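Local coordinates for ABC transporter substrate-binding protein (Bradyrhizobium japonicum, PDB 4I1D) that probably captures small solutes, perhaps polyamines such as putrescine and spermidine, in the periplasm and hands them to an ABC importer, at residues 7-12 / 59-64; 103-108 / 229-234. One frame throughout, in Å; residues are numbered along the deposited sequence.

Contact 1: 7-12 / 59-64; sequences FVSQGG and VVDTPT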
loop_
_atom_site.group_PDB
_atom_site.type_symbol
_atom_site.label_atom_id
_atom_site.label_comp_id
_atom_site.label_asym_id
_atom_site.label_seq_id
_atom_site.Cartn_x
_atom_site.Cartn_y
_atom_site.Cartn_z
ATOM N N PHE A 7 -23.570 -28.147 -19.262
ATOM C CA PHE A 7 -22.970 -27.506 -20.423
ATOM C C PHE A 7 -22.762 -26.018 -20.119
ATOM O O PHE A 7 -23.681 -25.346 -19.657
ATOM C CB PHE A 7 -23.909 -27.668 -21.615
ATOM C CG PHE A 7 -23.476 -26.918 -22.834
ATOM C CD1 PHE A 7 -22.613 -27.502 -23.752
ATOM C CD2 PHE A 7 -23.924 -25.629 -23.066
ATOM C CE1 PHE A 7 -22.212 -26.813 -24.881
ATOM C CE2 PHE A 7 -23.523 -24.926 -24.193
ATOM C CZ PHE A 7 -22.662 -25.518 -25.103
ATOM N N VAL A 8 -21.569 -25.501 -20.391
ATOM C CA VAL A 8 -21.252 -24.119 -20.043
ATOM C C VAL A 8 -20.835 -23.295 -21.266
ATOM O O VAL A 8 -19.935 -23.687 -22.004
ATOM C CB VAL A 8 -20.107 -24.076 -19.008
ATOM C CG1 VAL A 8 -19.804 -22.644 -18.608
ATOM C CG2 VAL A 8 -20.465 -24.934 -17.793
ATOM N N SER A 9 -21.479 -22.148 -21.466
ATOM C CA SER A 9 -21.122 -21.239 -22.553
ATOM C C SER A 9 -21.156 -19.787 -22.056
ATOM O O SER A 9 -21.010 -19.540 -20.859
ATOM C CB SER A 9 -22.045 -21.448 -23.768
ATOM O OG SER A 9 -21.635 -20.663 -24.882
ATOM N N GLN A 10 -21.355 -18.831 -22.964
ATOM C CA GLN A 10 -21.188 -17.415 -22.621
ATOM C C GLN A 10 -22.493 -16.656 -22.375
ATOM O O GLN A 10 -22.477 -15.440 -22.172
ATOM C CB GLN A 10 -20.348 -16.687 -23.680
ATOM C CG GLN A 10 -18.852 -16.686 -23.414
ATOM C CD GLN A 10 -18.068 -17.449 -24.471
ATOM O OE1 GLN A 10 -18.313 -18.634 -24.707
ATOM N NE2 GLN A 10 -17.121 -16.768 -25.115
ATOM N N GLY A 11 -23.613 -17.370 -22.385
ATOM C CA GLY A 11 -24.900 -16.782 -22.047
ATOM C C GLY A 11 -25.461 -15.866 -23.121
ATOM O O GLY A 11 -24.986 -15.873 -24.255
ATOM N N GLY A 12 -26.489 -15.094 -22.768
ATOM C CA GLY A 12 -27.017 -14.066 -23.654
ATOM C C GLY A 12 -27.701 -14.611 -24.899
ATOM O O GLY A 12 -28.169 -15.758 -24.898
ATOM N N VAL A 59 -19.096 -30.122 -19.913
ATOM C CA VAL A 59 -18.762 -29.666 -21.243
ATOM C C VAL A 59 -18.701 -28.145 -21.263
ATOM O O VAL A 59 -19.612 -27.473 -20.786
ATOM C CB VAL A 59 -19.783 -30.160 -22.277
ATOM C CG1 VAL A 59 -19.450 -29.617 -23.652
ATOM C CG2 VAL A 59 -19.827 -31.688 -22.293
ATOM N N VAL A 60 -17.614 -27.623 -21.816
ATOM C CA VAL A 60 -17.397 -26.191 -21.920
ATOM C C VAL A 60 -17.225 -25.762 -23.371
ATOM O O VAL A 60 -16.500 -26.392 -24.139
ATOM C CB VAL A 60 -16.163 -25.763 -21.110
ATOM C CG1 VAL A 60 -15.836 -24.306 -21.367
ATOM C CG2 VAL A 60 -16.420 -26.004 -19.624
ATOM N N ASP A 61 -17.927 -24.699 -23.737
ATOM C CA ASP A 61 -17.806 -24.078 -25.045
ATOM C C ASP A 61 -16.922 -22.845 -24.888
ATOM O O ASP A 61 -17.291 -21.910 -24.183
ATOM C CB ASP A 61 -19.188 -23.662 -25.537
ATOM C CG ASP A 61 -19.126 -22.709 -26.707
ATOM O OD1 ASP A 61 -18.277 -22.933 -27.598
ATOM O OD2 ASP A 61 -19.925 -21.742 -26.735
ATOM N N THR A 62 -15.759 -22.839 -25.536
ATOM C CA THR A 62 -14.783 -21.776 -25.306
ATOM C C THR A 62 -13.926 -21.484 -26.549
ATOM O O THR A 62 -13.770 -22.353 -27.412
ATOM C CB THR A 62 -13.881 -22.169 -24.110
ATOM O OG1 THR A 62 -13.118 -21.038 -23.668
ATOM C CG2 THR A 62 -12.941 -23.301 -24.506
ATOM N N PRO A 63 -13.371 -20.256 -26.654
ATOM C CA PRO A 63 -12.452 -19.992 -27.766
ATOM C C PRO A 63 -11.416 -21.097 -27.922
ATOM O O PRO A 63 -10.809 -21.560 -26.962
ATOM C CB PRO A 63 -11.793 -18.667 -27.364
ATOM C CG PRO A 63 -12.902 -17.957 -26.637
ATOM C CD PRO A 63 -13.594 -19.047 -25.839
ATOM N N THR A 64 -11.235 -21.507 -29.164
ATOM C CA THR A 64 -10.510 -22.714 -29.506
ATOM C C THR A 64 -9.081 -22.739 -28.948
ATOM O O THR A 64 -8.573 -23.792 -28.565
ATOM C CB THR A 64 -10.526 -22.878 -31.037
ATOM O OG1 THR A 64 -11.889 -22.928 -31.474
ATOM C CG2 THR A 64 -9.815 -24.129 -31.470
#

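Contact 2: 103-108 / 229-234; sequences EFYSSV and QSTSLC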
loop_
_atom_site.group_PDB
_atom_site.type_symbol
_atom_site.label_atom_id
_atom_site.label_comp_id
_atom_site.label_asym_id
_atom_site.label_seq_id
_atom_site.Cartn_x
_atom_site.Cartn_y
_atom_site.Cartn_z
ATOM N N GLU A 103 -18.629 -23.279 -33.491
ATOM C CA GLU A 103 -19.212 -22.193 -34.269
ATOM C C GLU A 103 -18.145 -21.151 -34.628
ATOM O O GLU A 103 -17.155 -20.990 -33.910
ATOM C CB GLU A 103 -20.335 -21.532 -33.471
ATOM C CG GLU A 103 -19.896 -21.054 -32.096
ATOM C CD GLU A 103 -19.244 -19.663 -32.114
ATOM O OE1 GLU A 103 -18.478 -19.350 -31.179
ATOM O OE2 GLU A 103 -19.505 -18.873 -33.045
ATOM N N PHE A 104 -18.347 -20.442 -35.735
ATOM C CA PHE A 104 -17.416 -19.401 -36.149
ATOM C C PHE A 104 -18.028 -18.018 -35.985
ATOM O O PHE A 104 -19.203 -17.816 -36.307
ATOM C CB PHE A 104 -17.009 -19.596 -37.598
ATOM C CG PHE A 104 -16.105 -20.760 -37.819
ATOM C CD1 PHE A 104 -16.629 -22.014 -38.073
ATOM C CD2 PHE A 104 -14.725 -20.599 -37.783
ATOM C CE1 PHE A 104 -15.793 -23.095 -38.289
ATOM C CE2 PHE A 104 -13.883 -21.673 -37.987
ATOM C CZ PHE A 104 -14.418 -22.930 -38.238
ATOM N N TYR A 105 -17.226 -17.082 -35.470
ATOM C CA TYR A 105 -17.605 -15.674 -35.379
ATOM C C TYR A 105 -16.470 -14.803 -35.876
ATOM O O TYR A 105 -15.337 -15.268 -35.988
ATOM C CB TYR A 105 -17.940 -15.292 -33.939
ATOM C CG TYR A 105 -16.814 -15.471 -32.936
ATOM C CD1 TYR A 105 -16.094 -14.383 -32.457
ATOM C CD2 TYR A 105 -16.489 -16.724 -32.451
ATOM C CE1 TYR A 105 -15.078 -14.547 -31.511
ATOM C CE2 TYR A 105 -15.476 -16.897 -31.519
ATOM C CZ TYR A 105 -14.778 -15.810 -31.050
ATOM O OH TYR A 105 -13.783 -16.008 -30.119
ATOM N N SER A 106 -16.767 -13.537 -36.153
ATOM C CA SER A 106 -15.748 -12.617 -36.646
ATOM C C SER A 106 -15.646 -11.353 -35.809
ATOM O O SER A 106 -16.649 -10.858 -35.287
ATOM C CB SER A 106 -16.029 -12.237 -38.098
ATOM O OG SER A 106 -16.079 -13.385 -38.923
ATOM N N SER A 107 -14.422 -10.843 -35.684
ATOM C CA SER A 107 -14.210 -9.473 -35.245
ATOM C C SER A 107 -14.163 -8.647 -36.517
ATOM O O SER A 107 -13.371 -8.931 -37.397
ATOM C CB SER A 107 -12.894 -9.337 -34.480
ATOM O OG SER A 107 -12.958 -10.037 -33.245
ATOM N N VAL A 108 -15.024 -7.642 -36.623
ATOM C CA VAL A 108 -15.151 -6.889 -37.868
ATOM C C VAL A 108 -15.062 -5.374 -37.671
ATOM O O VAL A 108 -15.270 -4.854 -36.569
ATOM C CB VAL A 108 -16.477 -7.227 -38.615
ATOM C CG1 VAL A 108 -16.466 -8.668 -39.120
ATOM C CG2 VAL A 108 -17.685 -6.981 -37.713
ATOM N N GLN A 229 -12.800 -16.272 -36.354
ATOM C CA GLN A 229 -12.461 -17.008 -35.146
ATOM C C GLN A 229 -13.503 -18.076 -34.855
ATOM O O GLN A 229 -14.512 -18.164 -35.554
ATOM C CB GLN A 229 -12.369 -16.038 -33.973
ATOM C CG GLN A 229 -11.307 -14.961 -34.173
ATOM C CD GLN A 229 -11.584 -13.724 -33.331
ATOM O OE1 GLN A 229 -11.952 -12.661 -33.853
ATOM N NE2 GLN A 229 -11.423 -13.859 -32.025
ATOM N N SER A 230 -13.267 -18.878 -33.818
ATOM C CA SER A 230 -14.203 -19.940 -33.466
ATOM C C SER A 230 -14.131 -20.322 -31.995
ATOM O O SER A 230 -13.090 -20.169 -31.347
ATOM C CB SER A 230 -13.901 -21.190 -34.298
ATOM O OG SER A 230 -12.684 -21.784 -33.868
ATOM N N THR A 231 -15.234 -20.844 -31.471
ATOM C CA THR A 231 -15.179 -21.577 -30.206
ATOM C C THR A 231 -15.268 -23.077 -30.489
ATOM O O THR A 231 -15.698 -23.502 -31.576
ATOM C CB THR A 231 -16.298 -21.165 -29.223
ATOM O OG1 THR A 231 -17.571 -21.319 -29.856
ATOM C CG2 THR A 231 -16.118 -19.702 -28.771
ATOM N N SER A 232 -14.839 -23.868 -29.511
ATOM C CA SER A 232 -14.884 -25.321 -29.604
ATOM C C SER A 232 -15.435 -25.925 -28.304
ATOM O O SER A 232 -15.377 -25.301 -27.238
ATOM C CB SER A 232 -13.479 -25.893 -29.881
ATOM O OG SER A 232 -12.969 -25.428 -31.118
ATOM N N LEU A 233 -15.956 -27.146 -28.400
ATOM C CA LEU A 233 -16.430 -27.876 -27.235
ATOM C C LEU A 233 -15.317 -28.790 -26.742
ATOM O O LEU A 233 -14.607 -29.398 -27.548
ATOM C CB LEU A 233 -17.645 -28.711 -27.601
ATOM C CG LEU A 233 -18.833 -27.969 -28.213
ATOM C CD1 LEU A 233 -19.990 -28.932 -28.362
ATOM C CD2 LEU A 233 -19.233 -26.790 -27.338
ATOM N N CYS A 234 -15.173 -28.873 -25.420
ATOM C CA CYS A 234 -14.219 -29.773 -24.773
ATOM C C CYS A 234 -14.843 -30.247 -23.471
ATOM O O CYS A 234 -15.834 -29.681 -23.012
ATOM C CB CYS A 234 -12.907 -29.058 -24.475
ATOM S SG CYS A 234 -13.141 -27.555 -23.477
#

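Contact 1: 7-12 / 59-64
Strands 7-9 and 59-63 run side by side in the same direction, their axes 16° apart. Val-8 supplies both backbone hydrogen bonds: its N gives to Val-59 O (2.8 Å) and its O accepts from Asp-61 N (2.8 Å), the second bond almost straight. This is the parallel pattern, in which one residue binds the two neighbours of its bridge partner, Val-60. The CA hydrogens of Phe-7 and Val-60 add weaker contacts to the same two carbonyls, Val-59 O and Val-8 O. On the face bearing Phe-7 and Val-59, the ring is placed by CG lying anti to the backbone N (chi1 174°); this brings CD1 to within 3.8 Å of Val-59 CG1, while CZ reaches Asp-61 CB at 4.0 Å. A large flat residue suits the spot, since helices 12-30 and 242-252 pack on that face and Phe-248 meets the ring at a steep angle. Val-8 and Val-60 turn to the other face, where their branched carbons favour the extended chain and CB of Val-8 lies 4.2 Å from Val-60 CG2. Strands 4-9, 33-38 and 59-63 form the parallel core of the first lobe of a type 2 periplasmic binding protein, with the strand ends turned to the cleft. Here the chemistry becomes polar. Ser-9 OG donates to the anti lone pair of Asp-61 OD2 (2.7 Å) and is also bonded to Gln-18 NE2, while Tyr-14 OH holds the same carboxylate oxygen. Two hydroxyls on OD2 would probably steady the negative charge of this buried aspartate. Beyond them Gln-10 bends at chi2, bringing NE2 to 4.3 Å from Pro-63 CD at the border of the cleft.

Contact 2: 103-108 / 229-234
Thr-231 OG1 lies between two carboxylates, 2.5 Å from Glu-103 OE1 on the facing strand and also close to Asp-61 OD1. The short approach to Glu-103 is of doubtful exactness, and the single hydroxyl proton has two acceptors to choose from. Glu-103 arrives there by folding back, with CG between the backbone N and the carbonyl carbon (chi1 55°) and a further bend at chi2. The strands run antiparallel but strongly twisted, at 144°. Tyr-105 and Gln-229 form a hydrogen-bonded pair, Gln-229 N giving to Tyr-105 O (2.8 Å) and Tyr-105 N to Gln-229 O (2.9 Å). At the next such pair Thr-231 N gives to Glu-103 O (3.1 Å). Phe-104 and Ser-230 make the non-hydrogen-bonded pair between them, where the small serine fits under the aromatic ring: Ser-230 CB sits over one face, 4.0 Å from the centroid of the Phe-104 ring. On the other side of the sheet the Tyr-105 ring folds over its neighbours, with Gln-229 CB above one face, 4.0 Å from the ring centroid, and Thr-231 N at its edge. A tyrosine suits this place because its broad ring covers the strand and meets Trp-205, part of the malate pocket, edge-to-face. Its OH hydrogen-bonds to a glycerol probably left from crystallisation. Replaced by an alanine, Tyr-105 would probably leave Gln-229 CB uncovered and Trp-205 without its aromatic partner. Strands 100-112 and 219-235 are the long segments that pass between the two lobes, so this pairing is characteristic of the hinge of type 2 periplasmic binding proteins, at the floor of the ligand cleft.

Both contacts are largely buried, but contact 2 lies about 3 Å from the centre of the chain and contact 1 about 11 Å, measured between centres. They belong to one sheet, in which strand 59-63 of contact 1 neighbours strand 219-235 of contact 2. Contact 1 joins parallel strands inside one lobe, hydrophobic at its start and polar where it nears the cleft; contact 2 joins antiparallel hinge strands whose facing side chains mix aromatic rings with hydroxyls and a carboxylate. The seam between them is polar: Thr-64 OG1 probably hydrogen-bonds to both Ser-230 OG and Ser-232 OG, tying the residue that follows strand 59-63 to the neighbouring strand 219-235.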